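Local coordinates for protein possible galactose mutarotase (Streptomyces platensis subsp. rosaceus, PDB 4RNL) that is of unknown function but probably interconverts the alpha and beta anomers of galactose or a related aldose, as an aldose 1-epimerase (mutarotase), at residues L270-T275 / S334-A339; G145-L150 / A173-N178; D242-L247 / H311-P316. One frame throughout, in Å; residues are numbered along the deposited sequence.

Contact 1: L270-T275 / S334-A339; sequences LALATT and SETVYA
Ala271 with Ala339 and Ala273 with Val337 form the hydrogen-bonded pairs of two antiparallel strands whose axes approach to 4.6 Å, each pair closed by two nearly straight N-H...O bonds. These are adjacent strands, 268-274 and 332-342, of a large antiparallel sheet in the beta-sandwich of the galactose mutarotase fold. Between and beyond those pairs lie the non-hydrogen-bonded ones, Leu272 with Tyr338 and Thr274 with Thr336, whose side chains share the face turned to strands 180-185 and 305-310. Leu272 has its CG anti to the backbone N (chi1 -171°), which swings CD1 over the Tyr338 ring, 3.7 Å from its centroid and 15° off the normal, a CH-pi contact. Leu272 CD1 also meets Thr336 CG2 at 3.5 Å, while Leu270 CD1 sits at the ring edge, 3.8 Å from Tyr338 CB. On the other face Ala273 CB lies 4.4 Å from Val337 CB, and Ala271 is set against Ala339. Just past the end of strand 268-274, Thr275 keeps up the pairing with Glu335 of the still regular partner strand, Thr275 N donating to Glu335 O and Glu335 N donating to Thr275 OG1 at 3.0 Å. Replacing Thr275 with an alanine would probably leave the buried Glu335 N-H without this acceptor and open a gap beside Glu335 CB. The Glu335 carboxylate points elsewhere, to salt bridges with Arg164 and Arg333. Thr274 and Thr336 lie alongside each other, pointing the same way: Thr274 OG1 and Thr336 OG1 are hydrogen-bonded at 2.9 Å, the former also bonding to Glu276 N and the latter to Thr309 OG1.

Contact 2: G145-L150 / A173-N178; sequences GFPGAL and APTVVN
Phe146 sets the CD1-CE1 edge of its ring against Val176, whose CG2 methyl lies near the ring plane, 3.9 Å from Phe146 CE1, with the two side chains crossing at about a right angle. Beside it, Thr175 supplies the polar link: Thr175 OG1 donates to Pro147 O at 2.7 Å, in the carbonyl plane and with a C=O...donor angle of 156°. A first torsion of -164° carries the Thr175 hydroxyl away from its own backbone N and out to that carbonyl. Arg84 NH1 bonds to both Thr175 OG1 and Gly148 O, so the buried hydroxyl is held from two partners and the guanidinium ties loop 145-150 to strand 175-176. The Pro147 ring lies over the backbone just before this strand, its CG 3.5 Å from Pro174 O. Next to it Gly148 CA touches the Ala173 methyl, CB, at 3.8 Å. A CB on Gly148 would fall only 2.7 Å from Ala173 O, and at the glycine's backbone angles (phi 89°) it would also press on the carbonyl O of Pro147. Farther along, Leu150 and Val177 meet tip to tip, with Leu150 CD1 3.8 Å from Val177 CG2. The contact thus joins the connection between strands 132-139 and 150-159 of the large sheet to the segment leaving strand 162-171. Phe94 of strand 93-96 touches both Phe146 and Val176, strand 99-102 packs on Pro147, strand 162-171 on Leu150, and strand 325-326 pairs with Thr175 through the Leu326 backbone.

Contact 3: D242-L247 / H311-P316; sequences DHNFAL and HFPDSP
Asn244 wedges its side chain against Phe312 and Pro313, and these three residues make the tight part of the contact. Asn244 CB rests on the proline ring, 3.5 Å from Pro313 CD, and Asn244 ND2 comes within 3.3 Å of Phe312 CD1. The Asn244 and Phe312 side chains cross at about a right angle, while the amide and ring planes are 59° apart, with the nitrogen approaching the ring obliquely. With CG anti to the backbone N (chi1 173°), the amide projects from strand 242-246 into this corner. Two residues along the strand, Ala246 CB touches the far end of the ring, 3.8 Å from Phe312 CZ, and Phe321 packs edge-to-face with Phe312 as well. Away from this corner the segments part. Asp242 and His243, both partly exposed, make no contact with segment 311-316; there Asp242 OD1 binds a glycerol, probably from the crystallisation liquor, and Gln280 NE2. The other segment also turns off, through a type II beta turn from Phe312 to Ser315 in which Ser315 OG donates to Phe312 O at 2.5 Å, alongside a weak bond from Ser315 N. Strand 242-246 belongs to an antiparallel sheet that also holds strand 305-310, from which the loop of Phe312 departs. No hydrogen bond spans the two segments: the amide of Asn244 is engaged elsewhere, ND2 with Thr208 OG1 and OD1 with Gln310 NE2. The union is therefore one of van der Waals contact, with outside polar partners fixing how the buried amide is turned against the ring.

Contact 3 is the one that touches both of the others: its centre lies about 17 Å from that of contact 1 and about 19 Å from that of contact 2, whereas the centres of contacts 1 and 2 are about 25 Å apart, with nearest atoms about 7 Å apart. Thr274 CG2 packs on Leu247 CD1 at 4.0 Å, and Glu276 joins contacts 1 and 3 again, its carboxylate bonding to Ser334 OG and His311 ND1. Toward contact 2, His311 N probably donates to Asn178 OD1 at 2.8 Å, and Val176 touches Pro316. The glycerol is bound by Asp242 at the end of segment 242-247; a sugar pocket at this place would be consistent with related mutarotases.

Contact 1: L270-T275 / S334-A339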
loop_
_atom_site.group_PDB
_atom_site.type_symbol
_atom_site.label_atom_id
_atom_site.label_comp_id
_atom_site.label_asym_id
_atom_site.label_seq_id
_atom_site.Cartn_x
_atom_site.Cartn_y
_atom_site.Cartn_z
ATOM N N LEU A 270 -3.987 15.260 1.291
ATOM C CA LEU A 270 -3.004 14.366 0.690
ATOM C C LEU A 270 -3.147 14.397 -0.817
ATOM O O LEU A 270 -4.262 14.290 -1.341
ATOM C CB LEU A 270 -3.244 12.933 1.156
ATOM C CG LEU A 270 -2.484 11.829 0.413
ATOM C CD1 LEU A 270 -0.991 11.890 0.739
ATOM C CD2 LEU A 270 -3.058 10.482 0.791
ATOM N N ALA A 271 -2.021 14.560 -1.502
ATOM C CA ALA A 271 -1.954 14.361 -2.947
ATOM C C ALA A 271 -1.092 13.135 -3.179
ATOM O O ALA A 271 0.073 13.094 -2.758
ATOM C CB ALA A 271 -1.350 15.583 -3.635
ATOM N N LEU A 272 -1.665 12.134 -3.836
ATOM C CA LEU A 272 -0.987 10.865 -4.070
ATOM C C LEU A 272 -0.572 10.805 -5.532
ATOM O O LEU A 272 -1.428 10.892 -6.423
ATOM C CB LEU A 272 -1.958 9.705 -3.776
ATOM C CG LEU A 272 -1.383 8.284 -3.767
ATOM C CD1 LEU A 272 -0.319 8.161 -2.700
ATOM C CD2 LEU A 272 -2.457 7.224 -3.548
ATOM N N ALA A 273 0.728 10.656 -5.780
ATOM C CA ALA A 273 1.247 10.574 -7.149
ATOM C C ALA A 273 1.872 9.210 -7.371
ATOM O O ALA A 273 2.471 8.644 -6.452
ATOM C CB ALA A 273 2.252 11.674 -7.408
ATOM N N THR A 274 1.734 8.670 -8.582
ATOM C CA THR A 274 2.247 7.332 -8.841
ATOM C C THR A 274 2.554 7.085 -10.306
ATOM O O THR A 274 2.043 7.773 -11.190
ATOM C CB THR A 274 1.266 6.241 -8.338
ATOM O OG1 THR A 274 1.907 4.959 -8.362
ATOM C CG2 THR A 274 0.002 6.191 -9.203
ATOM N N THR A 275 3.403 6.090 -10.545
ATOM C CA THR A 275 3.688 5.588 -11.884
ATOM C C THR A 275 2.686 4.497 -12.273
ATOM O O THR A 275 2.570 4.127 -13.443
ATOM C CB THR A 275 5.084 4.964 -11.918
ATOM O OG1 THR A 275 5.192 4.023 -10.842
ATOM C CG2 THR A 275 6.159 6.042 -11.751
ATOM N N SER A 334 8.637 0.993 -9.500
ATOM C CA SER A 334 7.366 1.634 -9.216
ATOM C C SER A 334 7.619 2.744 -8.215
ATOM O O SER A 334 8.465 2.604 -7.335
ATOM C CB SER A 334 6.376 0.624 -8.651
ATOM O OG SER A 334 5.124 1.240 -8.451
ATOM N N GLU A 335 6.910 3.856 -8.351
ATOM C CA GLU A 335 7.151 4.983 -7.464
ATOM C C GLU A 335 5.844 5.644 -7.089
ATOM O O GLU A 335 5.024 5.956 -7.954
ATOM C CB GLU A 335 8.089 6.004 -8.128
ATOM C CG GLU A 335 8.258 7.297 -7.311
ATOM C CD GLU A 335 9.156 8.324 -7.989
ATOM O OE1 GLU A 335 9.526 8.117 -9.161
ATOM O OE2 GLU A 335 9.487 9.350 -7.351
ATOM N N THR A 336 5.656 5.843 -5.790
ATOM C CA THR A 336 4.467 6.495 -5.271
ATOM C C THR A 336 4.901 7.565 -4.264
ATOM O O THR A 336 5.842 7.365 -3.494
ATOM C CB THR A 336 3.495 5.459 -4.657
ATOM O OG1 THR A 336 3.047 4.559 -5.693
ATOM C CG2 THR A 336 2.276 6.155 -4.057
ATOM N N VAL A 337 4.259 8.728 -4.316
ATOM C CA VAL A 337 4.615 9.823 -3.421
ATOM C C VAL A 337 3.368 10.267 -2.675
ATOM O O VAL A 337 2.322 10.502 -3.283
ATOM C CB VAL A 337 5.187 11.033 -4.189
ATOM C CG1 VAL A 337 5.599 12.136 -3.210
ATOM C CG2 VAL A 337 6.371 10.623 -5.062
ATOM N N TYR A 338 3.476 10.356 -1.352
ATOM C CA TYR A 338 2.388 10.843 -0.522
ATOM C C TYR A 338 2.755 12.256 -0.098
ATOM O O TYR A 338 3.615 12.430 0.761
ATOM C CB TYR A 338 2.259 9.982 0.734
ATOM C CG TYR A 338 1.892 8.530 0.495
ATOM C CD1 TYR A 338 2.828 7.620 0.012
ATOM C CD2 TYR A 338 0.618 8.067 0.799
ATOM C CE1 TYR A 338 2.493 6.288 -0.188
ATOM C CE2 TYR A 338 0.276 6.742 0.613
ATOM C CZ TYR A 338 1.217 5.859 0.119
ATOM O OH TYR A 338 0.864 4.543 -0.071
ATOM N N ALA A 339 2.115 13.259 -0.692
ATOM C CA ALA A 339 2.441 14.654 -0.389
ATOM C C ALA A 339 1.358 15.279 0.483
ATOM O O ALA A 339 0.212 15.430 0.051
ATOM C CB ALA A 339 2.625 15.460 -1.681
#

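Contact 2: G145-L150 / A173-N178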
loop_
_atom_site.group_PDB
_atom_site.type_symbol
_atom_site.label_atom_id
_atom_site.label_comp_id
_atom_site.label_asym_id
_atom_site.label_seq_id
_atom_site.Cartn_x
_atom_site.Cartn_y
_atom_site.Cartn_z
ATOM N N GLY A 145 5.236 -20.099 -4.042
ATOM C CA GLY A 145 4.835 -20.627 -5.337
ATOM C C GLY A 145 5.250 -19.797 -6.541
ATOM O O GLY A 145 5.119 -20.260 -7.665
ATOM N N PHE A 146 5.749 -18.582 -6.319
ATOM C CA PHE A 146 6.156 -17.716 -7.429
ATOM C C PHE A 146 7.531 -18.147 -7.933
ATOM O O PHE A 146 8.436 -18.375 -7.137
ATOM C CB PHE A 146 6.183 -16.246 -6.984
ATOM C CG PHE A 146 4.830 -15.691 -6.626
ATOM C CD1 PHE A 146 4.007 -15.156 -7.604
ATOM C CD2 PHE A 146 4.384 -15.693 -5.309
ATOM C CE1 PHE A 146 2.750 -14.643 -7.286
ATOM C CE2 PHE A 146 3.123 -15.186 -4.979
ATOM C CZ PHE A 146 2.308 -14.658 -5.964
ATOM N N PRO A 147 7.692 -18.263 -9.263
ATOM C CA PRO A 147 8.971 -18.714 -9.817
ATOM C C PRO A 147 10.005 -17.585 -9.871
ATOM O O PRO A 147 9.649 -16.408 -9.956
ATOM C CB PRO A 147 8.587 -19.170 -11.230
ATOM C CG PRO A 147 7.449 -18.263 -11.603
ATOM C CD PRO A 147 6.700 -17.965 -10.311
ATOM N N GLY A 148 11.282 -17.941 -9.793
ATOM C CA GLY A 148 12.342 -16.958 -9.917
ATOM C C GLY A 148 12.735 -16.325 -8.600
ATOM O O GLY A 148 11.879 -16.007 -7.768
ATOM N N ALA A 149 14.038 -16.144 -8.404
ATOM C CA ALA A 149 14.519 -15.376 -7.259
ATOM C C ALA A 149 14.368 -13.896 -7.583
ATOM O O ALA A 149 14.927 -13.410 -8.572
ATOM C CB ALA A 149 15.972 -15.709 -6.974
ATOM N N LEU A 150 13.617 -13.180 -6.753
ATOM C CA LEU A 150 13.340 -11.765 -6.991
ATOM C C LEU A 150 14.136 -10.907 -6.010
ATOM O O LEU A 150 13.904 -10.958 -4.806
ATOM C CB LEU A 150 11.839 -11.481 -6.860
ATOM C CG LEU A 150 11.383 -10.082 -7.285
ATOM C CD1 LEU A 150 11.461 -9.923 -8.807
ATOM C CD2 LEU A 150 9.975 -9.777 -6.780
ATOM N N ALA A 173 14.545 -15.362 -13.238
ATOM C CA ALA A 173 13.673 -16.152 -14.107
ATOM C C ALA A 173 12.337 -15.434 -14.253
ATOM O O ALA A 173 11.964 -14.673 -13.363
ATOM C CB ALA A 173 13.476 -17.550 -13.529
ATOM N N PRO A 174 11.619 -15.664 -15.369
ATOM C CA PRO A 174 10.332 -14.974 -15.553
ATOM C C PRO A 174 9.399 -15.169 -14.364
ATOM O O PRO A 174 9.300 -16.271 -13.809
ATOM C CB PRO A 174 9.749 -15.642 -16.806
ATOM C CG PRO A 174 10.963 -16.071 -17.587
ATOM C CD PRO A 174 11.985 -16.479 -16.547
ATOM N N THR A 175 8.753 -14.083 -13.956
ATOM C CA THR A 175 7.883 -14.114 -12.803
ATOM C C THR A 175 6.843 -13.018 -12.962
ATOM O O THR A 175 6.853 -12.303 -13.961
ATOM C CB THR A 175 8.694 -13.916 -11.504
ATOM O OG1 THR A 175 7.904 -14.326 -10.382
ATOM C CG2 THR A 175 9.147 -12.458 -11.330
ATOM N N VAL A 176 5.942 -12.893 -11.992
ATOM C CA VAL A 176 5.049 -11.746 -11.942
ATOM C C VAL A 176 5.354 -10.970 -10.666
ATOM O O VAL A 176 5.737 -11.561 -9.649
ATOM C CB VAL A 176 3.560 -12.147 -11.993
ATOM C CG1 VAL A 176 3.233 -12.826 -13.317
ATOM C CG2 VAL A 176 3.207 -13.068 -10.826
ATOM N N VAL A 177 5.224 -9.644 -10.743
ATOM C CA VAL A 177 5.545 -8.747 -9.633
ATOM C C VAL A 177 4.543 -7.597 -9.624
ATOM O O VAL A 177 4.237 -7.019 -10.669
ATOM C CB VAL A 177 6.952 -8.127 -9.773
ATOM C CG1 VAL A 177 7.299 -7.335 -8.500
ATOM C CG2 VAL A 177 7.991 -9.175 -10.017
ATOM N N ASN A 178 4.039 -7.263 -8.442
ATOM C CA ASN A 178 3.112 -6.148 -8.276
ATOM C C ASN A 178 3.224 -5.709 -6.824
ATOM O O ASN A 178 2.562 -6.273 -5.949
ATOM C CB ASN A 178 1.693 -6.619 -8.607
ATOM C CG ASN A 178 0.648 -5.502 -8.556
ATOM O OD1 ASN A 178 0.939 -4.321 -8.775
ATOM N ND2 ASN A 178 -0.589 -5.885 -8.261
#

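Contact 3: D242-L247 / H311-P316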
loop_
_atom_site.group_PDB
_atom_site.type_symbol
_atom_site.label_atom_id
_atom_site.label_comp_id
_atom_site.label_asym_id
_atom_site.label_seq_id
_atom_site.Cartn_x
_atom_site.Cartn_y
_atom_site.Cartn_z
ATOM N N ASP A 242 -14.031 -1.652 -2.207
ATOM C CA ASP A 242 -12.880 -2.540 -2.244
ATOM C C ASP A 242 -12.674 -2.820 -3.720
ATOM O O ASP A 242 -12.916 -3.931 -4.198
ATOM C CB ASP A 242 -13.160 -3.828 -1.472
ATOM C CG ASP A 242 -11.932 -4.713 -1.350
ATOM O OD1 ASP A 242 -10.827 -4.268 -1.750
ATOM O OD2 ASP A 242 -12.071 -5.854 -0.848
ATOM N N HIS A 243 -12.269 -1.777 -4.442
ATOM C CA HIS A 243 -12.308 -1.773 -5.902
ATOM C C HIS A 243 -11.078 -1.118 -6.492
ATOM O O HIS A 243 -10.545 -0.159 -5.930
ATOM C CB HIS A 243 -13.542 -1.015 -6.383
ATOM C CG HIS A 243 -14.829 -1.694 -6.035
ATOM N ND1 HIS A 243 -15.402 -1.594 -4.786
ATOM C CD2 HIS A 243 -15.634 -2.502 -6.761
ATOM C CE1 HIS A 243 -16.523 -2.296 -4.764
ATOM N NE2 HIS A 243 -16.689 -2.854 -5.952
ATOM N N ASN A 244 -10.635 -1.651 -7.628
ATOM C CA ASN A 244 -9.540 -1.076 -8.389
ATOM C C ASN A 244 -10.068 -0.057 -9.390
ATOM O O ASN A 244 -11.038 -0.323 -10.110
ATOM C CB ASN A 244 -8.793 -2.188 -9.146
ATOM C CG ASN A 244 -7.741 -1.644 -10.104
ATOM O OD1 ASN A 244 -6.642 -1.264 -9.687
ATOM N ND2 ASN A 244 -8.066 -1.626 -11.398
ATOM N N PHE A 245 -9.422 1.104 -9.433
ATOM C CA PHE A 245 -9.701 2.117 -10.446
ATOM C C PHE A 245 -8.615 2.097 -11.526
ATOM O O PHE A 245 -7.433 1.974 -11.222
ATOM C CB PHE A 245 -9.797 3.502 -9.784
ATOM C CG PHE A 245 -10.999 3.649 -8.895
ATOM C CD1 PHE A 245 -10.992 3.135 -7.603
ATOM C CD2 PHE A 245 -12.160 4.242 -9.376
ATOM C CE1 PHE A 245 -12.106 3.234 -6.789
ATOM C CE2 PHE A 245 -13.283 4.348 -8.565
ATOM C CZ PHE A 245 -13.263 3.842 -7.281
ATOM N N ALA A 246 -9.028 2.199 -12.788
ATOM C CA ALA A 246 -8.090 2.310 -13.898
ATOM C C ALA A 246 -7.719 3.782 -14.058
ATOM O O ALA A 246 -8.499 4.585 -14.576
ATOM C CB ALA A 246 -8.727 1.764 -15.186
ATOM N N LEU A 247 -6.530 4.140 -13.597
ATOM C CA LEU A 247 -6.104 5.531 -13.618
ATOM C C LEU A 247 -5.925 6.028 -15.038
ATOM O O LEU A 247 -5.372 5.321 -15.886
ATOM C CB LEU A 247 -4.786 5.669 -12.845
ATOM C CG LEU A 247 -4.907 5.177 -11.405
ATOM C CD1 LEU A 247 -3.559 5.254 -10.690
ATOM C CD2 LEU A 247 -5.949 6.006 -10.669
ATOM N N HIS A 311 -0.809 -2.575 -10.106
ATOM C CA HIS A 311 -1.392 -3.108 -11.335
ATOM C C HIS A 311 -2.715 -3.797 -10.971
ATOM O O HIS A 311 -2.979 -4.057 -9.795
ATOM C CB HIS A 311 -0.419 -4.062 -12.036
ATOM C CG HIS A 311 0.592 -3.365 -12.899
ATOM N ND1 HIS A 311 1.356 -2.309 -12.446
ATOM C CD2 HIS A 311 0.965 -3.578 -14.181
ATOM C CE1 HIS A 311 2.151 -1.897 -13.416
ATOM N NE2 HIS A 311 1.935 -2.650 -14.482
ATOM N N PHE A 312 -3.550 -4.070 -11.970
ATOM C CA PHE A 312 -4.930 -4.508 -11.732
ATOM C C PHE A 312 -5.008 -5.900 -11.096
ATOM O O PHE A 312 -4.150 -6.752 -11.352
ATOM C CB PHE A 312 -5.718 -4.552 -13.053
ATOM C CG PHE A 312 -5.808 -3.235 -13.786
ATOM C CD1 PHE A 312 -5.373 -2.042 -13.214
ATOM C CD2 PHE A 312 -6.351 -3.200 -15.064
ATOM C CE1 PHE A 312 -5.475 -0.842 -13.917
ATOM C CE2 PHE A 312 -6.457 -2.012 -15.769
ATOM C CZ PHE A 312 -6.015 -0.829 -15.191
ATOM N N PRO A 313 -6.047 -6.145 -10.270
ATOM C CA PRO A 313 -6.285 -7.481 -9.703
ATOM C C PRO A 313 -6.337 -8.547 -10.786
ATOM O O PRO A 313 -6.877 -8.291 -11.866
ATOM C CB PRO A 313 -7.669 -7.346 -9.053
ATOM C CG PRO A 313 -7.757 -5.890 -8.687
ATOM C CD PRO A 313 -7.032 -5.156 -9.788
ATOM N N ASP A 314 -5.769 -9.716 -10.491
ATOM C CA ASP A 314 -5.835 -10.892 -11.358
ATOM C C ASP A 314 -5.111 -10.718 -12.695
ATOM O O ASP A 314 -5.402 -11.425 -13.656
ATOM C CB ASP A 314 -7.288 -11.337 -11.596
ATOM C CG ASP A 314 -7.382 -12.792 -12.031
ATOM O OD1 ASP A 314 -6.527 -13.591 -11.584
ATOM O OD2 ASP A 314 -8.290 -13.143 -12.824
ATOM N N SER A 315 -4.166 -9.784 -12.759
ATOM C CA SER A 315 -3.426 -9.569 -14.015
ATOM C C SER A 315 -2.707 -10.802 -14.574
ATOM O O SER A 315 -2.662 -10.978 -15.803
ATOM C CB SER A 315 -2.456 -8.384 -13.892
ATOM O OG SER A 315 -3.169 -7.172 -13.661
ATOM N N PRO A 316 -2.161 -11.678 -13.703
ATOM C CA PRO A 316 -1.519 -12.867 -14.279
ATOM C C PRO A 316 -2.484 -13.795 -15.026
ATOM O O PRO A 316 -2.038 -14.679 -15.760
ATOM C CB PRO A 316 -0.940 -13.575 -13.047
ATOM C CG PRO A 316 -0.648 -12.445 -12.097
ATOM C CD PRO A 316 -1.847 -11.544 -12.264
#